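Local atomic coordinates of single-strand DNA-binding protein (Agrobacterium tumefaciens, PDB entry 3BTP), a protein that binds single-stranded but not double-stranded DNA regardless of sequence and mediates uptake of the transferred T-DNA strand into the host nucleus. Residues R113-L119 against G130-L136; N146-L151 against F254-L260; R153-Y159 against T303-L307; P162-F166 against D212-Q216; T267-H273 against K298-D302. All blocks are in the same frame, centred on the assembly; numbering follows the deposited sequence.

All five contacts lie in the part of the chain that precedes the eight-stranded barrel, in and around two four-stranded antiparallel sheets. Interactions 1 and 2, centres about 14 Å apart, share the first sheet, where strands 117-124 and 149-153 are neighbours. Interaction 3 bridges the sheets, from the hairpin loop between strands 149-153 and 159-160 to strand 304-308; its centre lies about 12 Å from that of interaction 1 and about 13 Å from that of interaction 5, at a turn of the second sheet. Interaction 4 packs beside interaction 2, centres about 9 Å apart. Interactions 1 and 5 are local, whereas 2 and 3 join segments over 100 residues apart and probably help unite this region.

Interaction 1 of 5, residues R113-L119 against G130-L136; sequences RTDEYIL and GTTKCNL
Lys133 lays its aliphatic chain across the ring of Tyr117 and finishes on the carboxylate of Glu116. Its CB sits over the middle of the ring face, 3.7 Å from the centroid and 12° off the normal, which makes a CH-pi contact, and CG and CD then run on past CE2. With Tyr117 CG placed between its own backbone N and carbonyl carbon (chi1 73°), the phenol comes under this chain. Lysine suits the place because it offers methylenes to the ring and a charge beyond it. Lys133 NZ lies 2.5 Å from Glu116 OE2, a salt bridge made on the anti side of the carboxylate, while OE1 pairs with Arg112. Farther along, Leu136 turns one methyl to each neighbour: CD1 is 3.7 Å from Tyr117 OH, and CD2 is 4.1 Å from Leu119 CD1. Thr132 uses its two branches differently. CG2 abuts Asp115 CA at 3.4 Å, whereas OG1 is hydrogen-bonded to Asn270 O. In the backbone, Leu119 and Thr131 form a hydrogen-bonded pair and Ile118 and Thr132 a non-hydrogen-bonded one. Lys133 N gives a further bond to Tyr117 O (2.9 Å), and Cys134 N a more bent one to Thr114 O (3.2 Å). Here a type I turn, 113-116, meets a 3-10 segment, 133-135, at the open end of the antiparallel beta hairpin of strands 117-124 and 127-132.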
# COMPACT_ATOMS: atom_id res chain seq x y z
N ARG A 113 18.60 1.63 11.31
CA ARG A 113 17.81 0.61 11.98
C ARG A 113 18.59 -0.66 12.06
O ARG A 113 19.25 -1.06 11.10
CB ARG A 113 16.55 0.35 11.20
CG ARG A 113 15.48 1.44 11.27
CD ARG A 113 14.21 0.68 10.98
NE ARG A 113 13.21 1.04 11.93
CZ ARG A 113 12.54 0.25 12.73
NH1 ARG A 113 12.70 -1.04 12.74
NH2 ARG A 113 11.65 0.83 13.52
N THR A 114 18.48 -1.31 13.20
CA THR A 114 19.09 -2.63 13.42
C THR A 114 18.46 -3.79 12.59
O THR A 114 19.07 -4.82 12.43
CB THR A 114 19.03 -2.99 14.91
OG1 THR A 114 17.66 -3.07 15.32
CG2 THR A 114 19.84 -1.91 15.78
N ASP A 115 17.26 -3.59 12.06
CA ASP A 115 16.51 -4.56 11.29
C ASP A 115 16.27 -4.13 9.84
O ASP A 115 15.32 -4.56 9.20
CB ASP A 115 15.17 -4.84 12.03
CG ASP A 115 14.23 -3.62 12.05
OD1 ASP A 115 14.67 -2.61 11.50
OD2 ASP A 115 13.07 -3.67 12.57
N GLU A 116 17.15 -3.29 9.31
CA GLU A 116 17.01 -2.70 7.97
C GLU A 116 17.21 -3.76 6.83
O GLU A 116 16.88 -3.51 5.66
CB GLU A 116 17.99 -1.51 7.83
CG GLU A 116 19.52 -1.87 7.85
CD GLU A 116 20.48 -0.64 7.47
OE1 GLU A 116 20.04 0.44 6.97
OE2 GLU A 116 21.70 -0.79 7.67
N TYR A 117 17.82 -4.92 7.19
CA TYR A 117 17.77 -6.10 6.35
C TYR A 117 17.69 -7.39 7.16
O TYR A 117 18.04 -7.44 8.37
CB TYR A 117 18.82 -6.13 5.19
CG TYR A 117 20.26 -6.39 5.64
CD1 TYR A 117 20.72 -7.70 5.86
CD2 TYR A 117 21.13 -5.31 5.92
CE1 TYR A 117 22.01 -7.96 6.31
CE2 TYR A 117 22.44 -5.54 6.33
CZ TYR A 117 22.87 -6.87 6.54
OH TYR A 117 24.13 -7.10 6.98
N ILE A 118 17.17 -8.41 6.48
CA ILE A 118 17.13 -9.77 6.94
C ILE A 118 17.79 -10.65 5.85
O ILE A 118 17.51 -10.49 4.66
CB ILE A 118 15.67 -10.23 7.18
CG1 ILE A 118 14.93 -9.31 8.19
CG2 ILE A 118 15.62 -11.69 7.61
CD1 ILE A 118 13.45 -9.54 8.26
N LEU A 119 18.65 -11.59 6.26
CA LEU A 119 19.26 -12.56 5.34
C LEU A 119 18.52 -13.86 5.44
O LEU A 119 18.43 -14.45 6.53
CB LEU A 119 20.76 -12.80 5.69
CG LEU A 119 21.68 -11.62 5.32
CD1 LEU A 119 23.14 -12.08 5.45
CD2 LEU A 119 21.45 -11.02 3.85
N GLY A 130 16.01 -17.23 8.77
CA GLY A 130 16.39 -15.82 8.53
C GLY A 130 17.22 -15.33 9.68
O GLY A 130 17.02 -15.72 10.80
N THR A 131 18.17 -14.45 9.39
CA THR A 131 18.78 -13.65 10.46
C THR A 131 18.80 -12.15 10.18
O THR A 131 19.16 -11.69 9.12
CB THR A 131 20.13 -14.27 11.08
OG1 THR A 131 21.12 -13.27 11.29
CG2 THR A 131 20.64 -15.36 10.28
N THR A 132 18.29 -11.42 11.15
CA THR A 132 18.25 -9.98 11.03
C THR A 132 19.66 -9.42 11.09
O THR A 132 20.50 -9.96 11.85
CB THR A 132 17.37 -9.38 12.16
OG1 THR A 132 16.09 -10.04 12.10
CG2 THR A 132 17.16 -7.87 11.97
N LYS A 133 19.91 -8.35 10.38
CA LYS A 133 21.22 -7.74 10.37
C LYS A 133 21.88 -7.67 11.78
O LYS A 133 23.03 -8.13 11.94
CB LYS A 133 21.15 -6.33 9.74
CG LYS A 133 22.28 -5.33 10.24
CD LYS A 133 22.12 -3.89 9.69
CE LYS A 133 23.50 -3.28 9.50
NZ LYS A 133 23.53 -1.81 9.09
N CYS A 134 21.18 -7.14 12.78
CA CYS A 134 21.77 -6.96 14.14
C CYS A 134 22.10 -8.27 14.89
O CYS A 134 22.78 -8.20 15.93
CB CYS A 134 20.83 -6.13 15.05
SG CYS A 134 19.19 -6.98 15.31
N ASN A 135 21.57 -9.42 14.44
CA ASN A 135 21.80 -10.74 15.07
C ASN A 135 22.91 -11.54 14.38
O ASN A 135 23.29 -12.59 14.87
CB ASN A 135 20.52 -11.59 15.10
CG ASN A 135 19.47 -11.05 16.10
OD1 ASN A 135 19.79 -10.26 16.98
ND2 ASN A 135 18.25 -11.53 16.00
N LEU A 136 23.41 -11.08 13.24
CA LEU A 136 24.49 -11.80 12.57
C LEU A 136 25.76 -11.95 13.44
O LEU A 136 26.30 -10.96 13.89
CB LEU A 136 24.88 -11.15 11.23
CG LEU A 136 23.90 -11.23 10.04
CD1 LEU A 136 24.33 -10.15 9.06
CD2 LEU A 136 23.93 -12.55 9.45

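Interaction 2 of 5, residues N146-L151 against F254-L260; sequences NASCRL and FQAGSLL
Phe254 offers one ring face to Cys149, whose CB stands 4.1 Å from the ring centroid and 20° off the normal, displaced toward the rim. A chi1 of 175°, which sets CG opposite the backbone N, also carries the ring edge to the end of helix 142-147, where Phe254 CD2 lies 3.7 Å from Ala147 O. Gln255 comes next, bent at chi2 so that its amide folds back over the same helix end; NE2 gives Ala147 O a weak hydrogen bond of 3.2 Å. Gln255 O accepts from a water at 2.9 Å. That water also donates to Ser148 O and accepts from Arg150 N at 2.7 Å, satisfying backbone groups just where the helix gives way to strand 149-153. Residues 254-257 form a type I beta turn closed by a bond from Gly257 N to Phe254 O. Gly257 has a positive phi, which glycine adopts easily, and its CA lies 3.6 Å from Cys149 SG. Cysteine suits the place because its small thiol fits between Gly257 CA and Leu260 CD2. The other methyl of Leu260, CD1, meets Leu151 CD2 at 4.1 Å.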
# COMPACT_ATOMS: atom_id res chain seq x y z
N ASN A 146 25.36 -12.69 -1.72
CA ASN A 146 24.81 -13.04 -3.04
C ASN A 146 24.06 -14.35 -3.18
O ASN A 146 23.38 -14.56 -4.20
CB ASN A 146 25.84 -12.91 -4.15
CG ASN A 146 26.15 -11.42 -4.50
OD1 ASN A 146 27.26 -11.10 -4.91
ND2 ASN A 146 25.17 -10.52 -4.31
N ALA A 147 24.18 -15.24 -2.19
CA ALA A 147 23.53 -16.57 -2.18
C ALA A 147 22.26 -16.55 -1.36
O ALA A 147 21.42 -17.44 -1.52
CB ALA A 147 24.45 -17.62 -1.54
N SER A 148 22.17 -15.60 -0.42
CA SER A 148 20.96 -15.38 0.39
C SER A 148 19.86 -14.70 -0.42
O SER A 148 20.15 -13.95 -1.37
CB SER A 148 21.26 -14.47 1.62
OG SER A 148 22.28 -15.05 2.38
N CYS A 149 18.61 -14.94 -0.01
CA CYS A 149 17.54 -13.95 -0.24
C CYS A 149 17.67 -12.72 0.73
O CYS A 149 17.41 -12.84 1.93
CB CYS A 149 16.13 -14.58 -0.18
SG CYS A 149 14.90 -13.38 -0.73
N ARG A 150 18.07 -11.56 0.21
CA ARG A 150 18.22 -10.36 1.04
C ARG A 150 16.91 -9.53 1.12
O ARG A 150 16.37 -9.08 0.10
CB ARG A 150 19.37 -9.49 0.49
CG ARG A 150 20.74 -10.20 0.37
CD ARG A 150 21.87 -9.16 0.08
NE ARG A 150 21.65 -8.36 -1.14
CZ ARG A 150 21.97 -8.69 -2.41
NH1 ARG A 150 22.57 -9.86 -2.68
NH2 ARG A 150 21.73 -7.83 -3.42
N LEU A 151 16.41 -9.31 2.32
CA LEU A 151 15.14 -8.58 2.46
C LEU A 151 15.45 -7.18 3.01
O LEU A 151 16.10 -7.11 4.02
CB LEU A 151 14.16 -9.38 3.35
CG LEU A 151 13.53 -10.68 2.77
CD1 LEU A 151 12.54 -11.36 3.73
CD2 LEU A 151 12.75 -10.45 1.41
N PHE A 254 15.50 -18.28 -5.72
CA PHE A 254 15.57 -18.11 -4.28
C PHE A 254 16.00 -16.66 -3.94
O PHE A 254 15.34 -16.00 -3.18
CB PHE A 254 16.49 -19.13 -3.59
CG PHE A 254 16.64 -18.87 -2.11
CD1 PHE A 254 15.54 -18.88 -1.27
CD2 PHE A 254 17.86 -18.55 -1.58
CE1 PHE A 254 15.68 -18.56 0.10
CE2 PHE A 254 18.00 -18.23 -0.24
CZ PHE A 254 16.92 -18.27 0.58
N GLN A 255 17.09 -16.20 -4.54
CA GLN A 255 17.65 -14.89 -4.33
C GLN A 255 16.76 -13.77 -4.73
O GLN A 255 16.85 -12.71 -4.13
CB GLN A 255 18.92 -14.74 -5.11
CG GLN A 255 20.09 -15.49 -4.54
CD GLN A 255 20.21 -16.86 -5.16
OE1 GLN A 255 19.45 -17.22 -6.04
NE2 GLN A 255 21.16 -17.66 -4.66
N ALA A 256 15.95 -13.96 -5.79
CA ALA A 256 14.96 -12.99 -6.24
C ALA A 256 13.77 -12.86 -5.30
O ALA A 256 13.01 -11.94 -5.43
CB ALA A 256 14.50 -13.27 -7.66
N GLY A 257 13.62 -13.77 -4.34
CA GLY A 257 12.49 -13.68 -3.37
C GLY A 257 11.29 -14.51 -3.79
O GLY A 257 10.25 -14.57 -3.09
N SER A 258 11.43 -15.23 -4.91
CA SER A 258 10.32 -15.98 -5.45
C SER A 258 10.15 -17.39 -4.90
O SER A 258 9.55 -18.21 -5.57
CB SER A 258 10.23 -15.85 -6.99
OG SER A 258 9.37 -14.67 -7.27
N LEU A 259 10.61 -17.64 -3.66
CA LEU A 259 10.53 -18.93 -3.02
C LEU A 259 10.33 -18.89 -1.52
O LEU A 259 10.68 -19.86 -0.87
CB LEU A 259 11.81 -19.80 -3.28
CG LEU A 259 12.06 -20.48 -4.66
CD1 LEU A 259 13.28 -21.48 -4.68
CD2 LEU A 259 10.83 -21.18 -5.20
N LEU A 260 9.74 -17.85 -0.95
CA LEU A 260 9.70 -17.67 0.49
C LEU A 260 8.38 -18.18 0.99
O LEU A 260 7.44 -18.34 0.21
CB LEU A 260 9.80 -16.19 0.88
CG LEU A 260 10.98 -15.35 0.39
CD1 LEU A 260 10.66 -13.76 0.24
CD2 LEU A 260 12.24 -15.71 1.22
O HOH W 1 18.98 -11.95 -2.26

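Interaction 3 of 5, residues R153-Y159 against T303-L307; sequences RDGVGNY and TEIKL
Arg153 is extended from CG to NE, CG anti to the backbone N (chi1 -168°), and Glu304, straight beyond CG, meets it from the opposite direction. The guanidinium grips the carboxylate end-on: Arg153 NH1 bonds Glu304 OE1 at 2.9 Å on its syn lone pair, nearly straight, and NH2 bonds OE2 at 3.1 Å. Arginine suits the spot because NH1 has another hydrogen for Tyr159 OH, 3.1 Å away in the guanidinium plane, while Gly157 CA rests on one face. The Tyr159 hydroxyl is tied in turn to Asp115 O, and the Asp115 carboxylate also pairs with Arg153. Lys306, bent at chi2 (-58°), brings its ammonium to the same carboxylate. Lys306 NZ lies 2.6 Å from Glu304 OE1, approached from above the carboxylate plane, and donates to a lone pair of Gly157 O at 2.7 Å; Asp316 is another acidic partner. Gly157, with positive phi, ends a type I turn that also holds an Asx turn at Asp154. Arg153 NH1 and Lys306 NZ, 4.1 Å apart, share Glu304 OE1, whose negative charge probably draws both together and ties strand 304-308 of the second sheet to the hairpin loop between strands 149-153 and 159-160 of the first.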
# COMPACT_ATOMS: atom_id res chain seq x y z
N ARG A 153 14.12 -3.51 4.52
CA ARG A 153 12.98 -2.89 5.20
C ARG A 153 12.70 -1.55 4.50
O ARG A 153 13.64 -0.81 4.22
CB ARG A 153 13.33 -2.64 6.66
CG ARG A 153 12.11 -2.27 7.54
CD ARG A 153 12.55 -1.71 8.94
NE ARG A 153 11.37 -1.33 9.74
CZ ARG A 153 10.57 -2.18 10.41
NH1 ARG A 153 10.84 -3.49 10.45
NH2 ARG A 153 9.51 -1.71 11.08
N ASP A 154 11.44 -1.25 4.15
CA ASP A 154 11.10 0.06 3.58
C ASP A 154 10.64 0.99 4.71
O ASP A 154 10.79 0.63 5.87
CB ASP A 154 10.10 -0.03 2.41
CG ASP A 154 8.62 -0.30 2.84
OD1 ASP A 154 8.31 -0.37 4.06
OD2 ASP A 154 7.77 -0.50 1.91
N GLY A 155 10.03 2.14 4.36
CA GLY A 155 9.66 3.11 5.38
C GLY A 155 8.55 2.73 6.35
O GLY A 155 8.46 3.31 7.41
N VAL A 156 7.72 1.76 5.98
CA VAL A 156 6.66 1.23 6.85
C VAL A 156 6.93 -0.20 7.39
O VAL A 156 6.07 -0.79 8.06
CB VAL A 156 5.24 1.30 6.13
CG1 VAL A 156 4.90 2.78 5.80
CG2 VAL A 156 5.23 0.56 4.82
N GLY A 157 8.10 -0.79 7.13
CA GLY A 157 8.33 -2.13 7.69
C GLY A 157 7.90 -3.29 6.79
O GLY A 157 7.83 -4.42 7.24
N ASN A 158 7.58 -3.00 5.53
CA ASN A 158 7.53 -4.01 4.44
C ASN A 158 8.95 -4.39 4.11
O ASN A 158 9.87 -3.56 4.27
CB ASN A 158 6.89 -3.46 3.17
CG ASN A 158 5.53 -2.83 3.41
OD1 ASN A 158 4.70 -3.31 4.18
ND2 ASN A 158 5.31 -1.72 2.74
N TYR A 159 9.14 -5.63 3.67
CA TYR A 159 10.45 -6.15 3.31
C TYR A 159 10.46 -6.59 1.83
O TYR A 159 9.65 -7.42 1.37
CB TYR A 159 10.90 -7.30 4.29
CG TYR A 159 11.48 -6.79 5.63
CD1 TYR A 159 12.82 -6.54 5.78
CD2 TYR A 159 10.67 -6.51 6.71
CE1 TYR A 159 13.36 -6.07 6.99
CE2 TYR A 159 11.19 -6.00 7.93
CZ TYR A 159 12.54 -5.80 8.07
OH TYR A 159 13.07 -5.29 9.24
N THR A 303 5.95 -7.61 18.45
CA THR A 303 6.23 -8.52 17.35
C THR A 303 5.65 -8.02 16.01
O THR A 303 4.56 -7.53 15.97
CB THR A 303 5.70 -9.95 17.67
OG1 THR A 303 6.30 -10.36 18.89
CG2 THR A 303 6.16 -10.97 16.61
N GLU A 304 6.40 -8.15 14.93
CA GLU A 304 5.91 -7.77 13.59
C GLU A 304 5.50 -9.00 12.79
O GLU A 304 6.14 -10.00 12.86
CB GLU A 304 6.99 -7.00 12.86
CG GLU A 304 7.00 -5.56 13.27
CD GLU A 304 8.19 -4.75 12.70
OE1 GLU A 304 8.88 -5.18 11.70
OE2 GLU A 304 8.40 -3.66 13.27
N ILE A 305 4.44 -8.91 12.03
CA ILE A 305 4.05 -10.01 11.17
C ILE A 305 3.99 -9.50 9.76
O ILE A 305 3.30 -8.54 9.51
CB ILE A 305 2.61 -10.60 11.52
CG1 ILE A 305 2.51 -11.04 13.01
CG2 ILE A 305 2.28 -11.79 10.57
CD1 ILE A 305 1.10 -11.25 13.46
N LYS A 306 4.70 -10.17 8.85
CA LYS A 306 4.68 -9.94 7.41
C LYS A 306 4.00 -11.07 6.69
O LYS A 306 4.22 -12.26 6.96
CB LYS A 306 6.10 -9.87 6.82
CG LYS A 306 7.05 -9.21 7.75
CD LYS A 306 6.64 -7.75 8.14
CE LYS A 306 7.69 -7.22 9.18
NZ LYS A 306 7.54 -5.76 9.51
N LEU A 307 3.23 -10.64 5.71
CA LEU A 307 2.44 -11.53 4.87
C LEU A 307 2.92 -11.30 3.41
O LEU A 307 2.95 -10.17 2.90
CB LEU A 307 0.99 -11.17 5.08
CG LEU A 307 0.14 -11.77 6.21
CD1 LEU A 307 0.81 -12.68 7.17
CD2 LEU A 307 -0.58 -10.71 6.91

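Interaction 4 of 5, residues P162-F166 against D212-Q216; sequences PPLAF and DIFYQ
The opening turn of helix 162-167 packs against the irregular loop 212-216, with the CA atoms of Pro163 and Tyr215 5.0 Å apart. Two consecutive prolines suit this helical N-terminus, where backbone N-H groups need no partner within the helix; the regular bonding begins with Phe166 N to Pro162 O. Ile213 O lies against their rings, 3.3 Å from Pro162 CB and 3.2 Å from Pro163 CD, and because Pro163 N carries no hydrogen this approach is packing alone. One turn on, Phe166, its CG anti to the backbone N (chi1 -173°), receives the branched side chain of Ile213. The CD1 methyl stands over the ring face, 4.0 Å from the centroid and offset toward the rim, and CG2 touches Phe166 CB at 3.7 Å. Trp199 of helix 186-206 adds an edge-to-face partner to the Phe166 ring. Phe214 adopts a left-handed backbone (phi 68°), and its ring points an edge at the helix, with CD2 4.0 Å from Pro162 CB.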
# COMPACT_ATOMS: atom_id res chain seq x y z
N PRO A 162 15.57 -8.35 -3.60
CA PRO A 162 16.43 -7.44 -4.34
C PRO A 162 15.92 -6.84 -5.66
O PRO A 162 16.09 -5.66 -5.81
CB PRO A 162 17.72 -8.30 -4.56
CG PRO A 162 17.69 -9.24 -3.40
CD PRO A 162 16.26 -9.62 -3.33
N PRO A 163 15.36 -7.68 -6.61
CA PRO A 163 14.93 -7.14 -7.93
C PRO A 163 13.81 -6.12 -7.75
O PRO A 163 13.75 -5.13 -8.48
CB PRO A 163 14.34 -8.34 -8.66
CG PRO A 163 14.17 -9.48 -7.59
CD PRO A 163 15.09 -9.13 -6.46
N LEU A 164 12.97 -6.33 -6.71
CA LEU A 164 11.92 -5.38 -6.34
C LEU A 164 12.38 -4.19 -5.53
O LEU A 164 11.92 -3.14 -5.75
CB LEU A 164 10.78 -6.12 -5.61
CG LEU A 164 10.11 -7.27 -6.41
CD1 LEU A 164 9.03 -7.90 -5.59
CD2 LEU A 164 9.56 -6.92 -7.77
N ALA A 165 13.27 -4.37 -4.55
CA ALA A 165 13.85 -3.24 -3.87
C ALA A 165 14.52 -2.28 -4.82
O ALA A 165 14.42 -1.07 -4.65
CB ALA A 165 14.89 -3.73 -2.67
N PHE A 166 15.25 -2.82 -5.81
CA PHE A 166 15.91 -2.00 -6.82
C PHE A 166 14.90 -1.15 -7.62
O PHE A 166 15.05 0.07 -7.74
CB PHE A 166 16.70 -2.90 -7.77
CG PHE A 166 17.56 -2.11 -8.78
CD1 PHE A 166 18.83 -1.65 -8.45
CD2 PHE A 166 17.12 -1.86 -10.03
CE1 PHE A 166 19.58 -0.91 -9.37
CE2 PHE A 166 17.87 -1.13 -10.93
CZ PHE A 166 19.09 -0.65 -10.59
N ASP A 212 24.22 -8.04 -5.95
CA ASP A 212 23.44 -8.51 -7.12
C ASP A 212 21.97 -8.14 -6.98
O ASP A 212 21.43 -8.18 -5.92
CB ASP A 212 23.60 -10.03 -7.33
CG ASP A 212 25.00 -10.41 -7.87
OD1 ASP A 212 25.86 -9.52 -8.14
OD2 ASP A 212 25.25 -11.62 -7.99
N ILE A 213 21.34 -7.84 -8.11
CA ILE A 213 19.94 -7.39 -8.18
C ILE A 213 18.99 -8.56 -8.45
O ILE A 213 17.88 -8.62 -7.85
CB ILE A 213 19.78 -6.27 -9.23
CG1 ILE A 213 20.61 -5.06 -8.84
CG2 ILE A 213 18.38 -5.81 -9.23
CD1 ILE A 213 21.14 -4.21 -9.99
N PHE A 214 19.44 -9.51 -9.29
CA PHE A 214 18.70 -10.76 -9.61
C PHE A 214 17.45 -10.50 -10.40
O PHE A 214 16.42 -11.19 -10.25
CB PHE A 214 18.39 -11.63 -8.36
CG PHE A 214 19.59 -11.95 -7.52
CD1 PHE A 214 20.56 -12.85 -7.97
CD2 PHE A 214 19.76 -11.36 -6.25
CE1 PHE A 214 21.67 -13.15 -7.19
CE2 PHE A 214 20.87 -11.65 -5.46
CZ PHE A 214 21.82 -12.55 -5.92
N TYR A 215 17.55 -9.53 -11.30
CA TYR A 215 16.46 -9.19 -12.19
C TYR A 215 16.37 -10.11 -13.42
O TYR A 215 15.37 -10.04 -14.17
CB TYR A 215 16.59 -7.74 -12.63
CG TYR A 215 17.85 -7.51 -13.41
CD1 TYR A 215 17.91 -7.79 -14.78
CD2 TYR A 215 19.01 -7.05 -12.78
CE1 TYR A 215 19.10 -7.61 -15.51
CE2 TYR A 215 20.17 -6.85 -13.48
CZ TYR A 215 20.22 -7.12 -14.85
OH TYR A 215 21.40 -6.92 -15.58
N GLN A 216 17.41 -10.92 -13.66
CA GLN A 216 17.49 -11.83 -14.85
C GLN A 216 16.35 -12.81 -14.89
O GLN A 216 16.08 -13.48 -13.89
CB GLN A 216 18.86 -12.58 -14.94
CG GLN A 216 20.10 -11.66 -15.18
CD GLN A 216 20.68 -10.94 -13.93
OE1 GLN A 216 20.19 -11.10 -12.82
NE2 GLN A 216 21.72 -10.13 -14.14

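Interaction 5 of 5, residues T267-H273 against K298-D302; sequences TPQNDIH and KYGSD
The type I beta turn 267-270, which connects strands 263-266 and 272-275 of the second sheet, packs through Thr267 and Pro268 on the C-terminal end of helix 288-299. Pro268 CD rests 3.3 Å from Tyr299 O, and its CG reaches the CB of Asp302 at 3.9 Å. Proline suits this second position of the turn, since its fixed phi matches the type I bend and its ring gives the helix end an apolar surface. Thr267 directs CG2 to the ring of Tyr299, 3.6 Å from CD1, while OG1 donates to Gln269 OE1 from above the amide plane. Tyr299 is the last helical residue, and Gly300 breaks the helix with a positive phi of 120°, a conformation easy for glycine alone among the usual residues. With CG anti to its carbonyl carbon (chi1 -65°), the Tyr299 ring lies alongside strand 272-275, where it meets His273. The two rings are nearly parallel, planes 22° apart, but displaced, with centroids 5.1 Å apart, so that little of one ring covers the other. Tyr299 OH stands over the centre of the imidazole, 3.9 Å above its plane, and His273 ND1 is buried here without a polar partner in the model. A water bridges turn and helix, donating to Gln269 OE1 at 2.5 Å and to Tyr299 O at 2.8 Å.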
# COMPACT_ATOMS: atom_id res chain seq x y z
N THR A 267 10.29 -11.21 15.98
CA THR A 267 10.01 -10.97 17.41
C THR A 267 10.68 -9.66 17.87
O THR A 267 11.55 -9.13 17.17
CB THR A 267 10.56 -12.15 18.32
OG1 THR A 267 11.97 -11.97 18.52
CG2 THR A 267 10.31 -13.54 17.74
N PRO A 268 10.32 -9.16 19.08
CA PRO A 268 10.99 -7.98 19.63
C PRO A 268 12.53 -8.11 19.76
O PRO A 268 13.24 -7.08 19.79
CB PRO A 268 10.34 -7.87 21.01
CG PRO A 268 8.92 -8.42 20.74
CD PRO A 268 9.24 -9.64 19.99
N GLN A 269 13.02 -9.35 19.85
CA GLN A 269 14.51 -9.61 19.79
C GLN A 269 15.09 -9.70 18.36
O GLN A 269 16.31 -9.89 18.20
CB GLN A 269 14.89 -10.89 20.59
CG GLN A 269 14.46 -10.86 22.06
CD GLN A 269 12.92 -10.97 22.31
OE1 GLN A 269 12.20 -11.74 21.65
NE2 GLN A 269 12.43 -10.22 23.29
N ASN A 270 14.23 -9.61 17.33
CA ASN A 270 14.63 -9.52 15.92
C ASN A 270 14.95 -10.89 15.36
O ASN A 270 15.66 -11.04 14.37
CB ASN A 270 15.78 -8.48 15.69
CG ASN A 270 15.28 -7.02 15.43
OD1 ASN A 270 15.88 -6.07 15.92
ND2 ASN A 270 14.21 -6.86 14.66
N ASP A 271 14.43 -11.90 16.05
CA ASP A 271 14.47 -13.28 15.65
C ASP A 271 13.32 -13.49 14.63
O ASP A 271 12.21 -12.99 14.83
CB ASP A 271 14.18 -14.18 16.89
CG ASP A 271 15.36 -14.17 17.97
OD1 ASP A 271 16.58 -14.28 17.59
OD2 ASP A 271 15.04 -14.09 19.20
N ILE A 272 13.58 -14.29 13.62
CA ILE A 272 12.71 -14.52 12.51
C ILE A 272 12.12 -15.91 12.62
O ILE A 272 12.87 -16.90 12.82
CB ILE A 272 13.53 -14.45 11.18
CG1 ILE A 272 14.31 -13.11 11.07
CG2 ILE A 272 12.66 -14.76 10.00
CD1 ILE A 272 13.41 -11.90 11.23
N HIS A 273 10.78 -16.02 12.53
CA HIS A 273 10.15 -17.33 12.35
C HIS A 273 9.33 -17.30 11.09
O HIS A 273 8.71 -16.29 10.75
CB HIS A 273 9.32 -17.73 13.58
CG HIS A 273 10.14 -17.80 14.84
ND1 HIS A 273 10.36 -16.71 15.65
CD2 HIS A 273 10.87 -18.82 15.38
CE1 HIS A 273 11.17 -17.06 16.64
NE2 HIS A 273 11.49 -18.34 16.50
N LYS A 298 2.56 -15.27 22.51
CA LYS A 298 3.84 -16.06 22.48
C LYS A 298 5.17 -15.24 22.49
O LYS A 298 6.15 -15.63 23.19
CB LYS A 298 3.84 -16.96 21.24
CG LYS A 298 4.80 -18.09 21.33
CD LYS A 298 4.71 -19.10 20.15
CE LYS A 298 5.82 -20.12 20.38
NZ LYS A 298 5.89 -21.22 19.37
N TYR A 299 5.21 -14.12 21.73
CA TYR A 299 6.47 -13.45 21.44
C TYR A 299 6.66 -12.08 22.03
O TYR A 299 7.78 -11.65 22.14
CB TYR A 299 6.74 -13.38 19.94
CG TYR A 299 6.94 -14.74 19.35
CD1 TYR A 299 8.07 -15.55 19.70
CD2 TYR A 299 5.99 -15.28 18.47
CE1 TYR A 299 8.24 -16.83 19.16
CE2 TYR A 299 6.16 -16.52 17.91
CZ TYR A 299 7.27 -17.29 18.25
OH TYR A 299 7.36 -18.53 17.63
N GLY A 300 5.58 -11.43 22.43
CA GLY A 300 5.64 -10.04 22.83
C GLY A 300 4.73 -9.22 21.93
O GLY A 300 4.62 -9.48 20.74
N SER A 301 4.11 -8.20 22.48
CA SER A 301 3.17 -7.43 21.72
C SER A 301 3.81 -6.49 20.69
O SER A 301 3.11 -5.95 19.87
CB SER A 301 2.23 -6.68 22.67
OG SER A 301 3.03 -5.74 23.36
N ASP A 302 5.14 -6.32 20.73
CA ASP A 302 5.93 -5.54 19.76
C ASP A 302 6.38 -6.35 18.54
O ASP A 302 7.16 -5.84 17.72
CB ASP A 302 7.21 -4.98 20.42
CG ASP A 302 6.95 -3.70 21.24
OD1 ASP A 302 5.77 -3.32 21.42
OD2 ASP A 302 7.96 -3.07 21.69
O HOH W 2 10.16 -13.12 21.80